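Benzoylformate decarboxylase (Mycobacterium smegmatis, PDB 4Q9D) is a thiamine pyrophosphate-family enzyme with a Rossmann-like central domain between two domains of the thiamine pyrophosphate-binding type, and carries a magnesium ion. Local coordinates at residues V211-A216 against P237-F242. Sequence-based numbering, arbitrary orientation.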
loop_
_atom_site.group_PDB
_atom_site.type_symbol
_atom_site.label_atom_id
_atom_site.label_comp_id
_atom_site.label_asym_id
_atom_site.label_seq_id
_atom_site.Cartn_x
_atom_site.Cartn_y
_atom_site.Cartn_z
ATOM N N VAL B 211 -28.225 12.409 6.920
ATOM C CA VAL B 211 -29.603 12.364 7.430
ATOM C C VAL B 211 -30.532 11.799 6.377
ATOM O O VAL B 211 -31.284 10.863 6.641
ATOM C CB VAL B 211 -30.053 13.757 7.974
ATOM C CG1 VAL B 211 -31.513 13.754 8.374
ATOM C CG2 VAL B 211 -29.189 14.125 9.170
ATOM N N ASP B 212 -30.452 12.335 5.166
ATOM C CA ASP B 212 -31.253 11.803 4.069
ATOM C C ASP B 212 -30.871 10.332 3.771
ATOM O O ASP B 212 -31.740 9.498 3.549
ATOM C CB ASP B 212 -31.103 12.665 2.799
ATOM C CG ASP B 212 -32.228 12.437 1.802
ATOM O OD1 ASP B 212 -33.390 12.336 2.254
ATOM O OD2 ASP B 212 -31.963 12.332 0.582
ATOM N N ARG B 213 -29.580 10.001 3.801
ATOM C CA ARG B 213 -29.163 8.621 3.518
ATOM C C ARG B 213 -29.639 7.644 4.588
ATOM O O ARG B 213 -29.862 6.485 4.292
ATOM C CB ARG B 213 -27.648 8.514 3.309
ATOM C CG ARG B 213 -27.170 9.276 2.094
ATOM C CD ARG B 213 -25.742 8.885 1.664
ATOM N NE ARG B 213 -25.453 9.417 0.323
ATOM C CZ ARG B 213 -24.600 10.415 0.082
ATOM N NH1 ARG B 213 -23.930 10.996 1.074
ATOM N NH2 ARG B 213 -24.407 10.834 -1.162
ATOM N N ALA B 214 -29.815 8.118 5.827
ATOM C CA ALA B 214 -30.410 7.273 6.863
ATOM C C ALA B 214 -31.951 7.188 6.800
ATOM O O ALA B 214 -32.552 6.484 7.602
ATOM C CB ALA B 214 -29.967 7.710 8.256
ATOM N N GLY B 215 -32.599 7.888 5.869
ATOM C CA GLY B 215 -34.068 7.868 5.824
ATOM C C GLY B 215 -34.609 8.675 7.003
ATOM O O GLY B 215 -35.709 8.434 7.476
ATOM N N ALA B 216 -33.837 9.654 7.482
ATOM C CA ALA B 216 -34.196 10.361 8.723
ATOM C C ALA B 216 -34.775 11.772 8.485
ATOM O O ALA B 216 -34.730 12.634 9.351
ATOM C CB ALA B 216 -32.986 10.422 9.653
ATOM N N PRO B 237 -23.653 20.156 -0.980
ATOM C CA PRO B 237 -24.335 18.937 -0.550
ATOM C C PRO B 237 -24.380 17.894 -1.660
ATOM O O PRO B 237 -24.638 18.262 -2.807
ATOM C CB PRO B 237 -25.761 19.448 -0.266
ATOM C CG PRO B 237 -25.944 20.511 -1.303
ATOM C CD PRO B 237 -24.617 21.247 -1.229
ATOM N N ASP B 238 -24.104 16.624 -1.344
ATOM C CA ASP B 238 -24.393 15.546 -2.286
ATOM C C ASP B 238 -25.796 14.981 -2.014
ATOM O O ASP B 238 -26.338 14.267 -2.832
ATOM C CB ASP B 238 -23.328 14.419 -2.255
ATOM C CG ASP B 238 -22.886 14.037 -0.829
ATOM O OD1 ASP B 238 -22.795 14.929 0.047
ATOM O OD2 ASP B 238 -22.591 12.841 -0.605
ATOM N N ARG B 239 -26.363 15.299 -0.843
ATOM C CA ARG B 239 -27.769 15.019 -0.537
ATOM C C ARG B 239 -28.334 16.198 0.239
ATOM O O ARG B 239 -27.575 16.958 0.860
ATOM C CB ARG B 239 -27.952 13.721 0.287
ATOM C CG ARG B 239 -27.347 12.469 -0.378
ATOM C CD ARG B 239 -28.236 11.907 -1.490
ATOM N NE ARG B 239 -29.459 11.408 -0.892
ATOM C CZ ARG B 239 -29.752 10.131 -0.678
ATOM N NH1 ARG B 239 -28.926 9.149 -1.069
ATOM N NH2 ARG B 239 -30.909 9.839 -0.097
ATOM N N MET B 240 -29.653 16.371 0.173
ATOM C CA MET B 240 -30.343 17.360 1.013
ATOM C C MET B 240 -31.314 16.667 1.943
ATOM O O MET B 240 -32.086 15.819 1.508
ATOM C CB MET B 240 -31.032 18.396 0.155
ATOM C CG MET B 240 -29.998 19.443 -0.262
ATOM S SD MET B 240 -30.729 20.759 -1.159
ATOM C CE MET B 240 -29.418 21.370 -2.234
ATOM N N SER B 241 -31.262 17.034 3.222
ATOM C CA SER B 241 -31.828 16.211 4.282
ATOM C C SER B 241 -32.914 16.948 5.075
ATOM O O SER B 241 -33.467 16.403 6.028
ATOM C CB SER B 241 -30.702 15.788 5.246
ATOM O OG SER B 241 -29.700 14.997 4.606
ATOM N N PHE B 242 -33.214 18.185 4.692
ATOM C CA PHE B 242 -34.195 19.004 5.428
ATOM C C PHE B 242 -34.908 19.908 4.422
ATOM O O PHE B 242 -34.251 20.522 3.590
ATOM C CB PHE B 242 -33.454 19.852 6.468
ATOM C CG PHE B 242 -34.347 20.709 7.352
ATOM C CD1 PHE B 242 -35.024 20.150 8.436
ATOM C CD2 PHE B 242 -34.469 22.082 7.128
ATOM C CE1 PHE B 242 -35.818 20.937 9.264
ATOM C CE2 PHE B 242 -35.259 22.870 7.962
ATOM C CZ PHE B 242 -35.939 22.296 9.019
HETATM O O HOH W 1 -31.041 14.147 -1.009
#
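Arg-239, followed outward from CB, shows how the loop 237-242 engages helix 209-213. Its CB lies 4.2 Å from CB of Asp-212, and the next carbon, CG, sits over the centre of the Arg-213 guanidinium, 3.3 Å above that plane. CD stays near the same group, 4.0 Å from NH2 of Arg-213. Bends at chi2 (-79°) and chi3 (-66°) then fold the chain back so that NE and NH2 both reach OD2 of Asp-212, a side-on salt bridge whose shorter arm, from NH2 of Arg-239 to OD2, measures 2.8 Å. OD2 lies in the guanidinium plane, yet the carboxylate stands 84° to it; NH2 arrives from above the carboxylate plane, NE from the same face but nearer the plane, on the anti side. OD2 is also hydrogen-bonded to a water that accepts from N of Met-240. OE1 of Gln-62 is hydrogen-bonded to NH1 of Arg-239 and to NE of Arg-213.

Arg-213, extended from CG to NE, grips OD2 of Asp-238 end-on, with NH1 and NH2 each 2.8 Å from it. Ser-241 OG takes the backbone N-H of Asp-212 at 2.8 Å and is hydrogen-bonded to Gly-208 O.

The contact joins the segments following adjacent parallel strands, 203-207 and 231-233, of the Rossmann-like sheet. Strand 397-399, from another parallel sheet, packs against Arg-239 and Met-240, and helix 318-328 against Val-211.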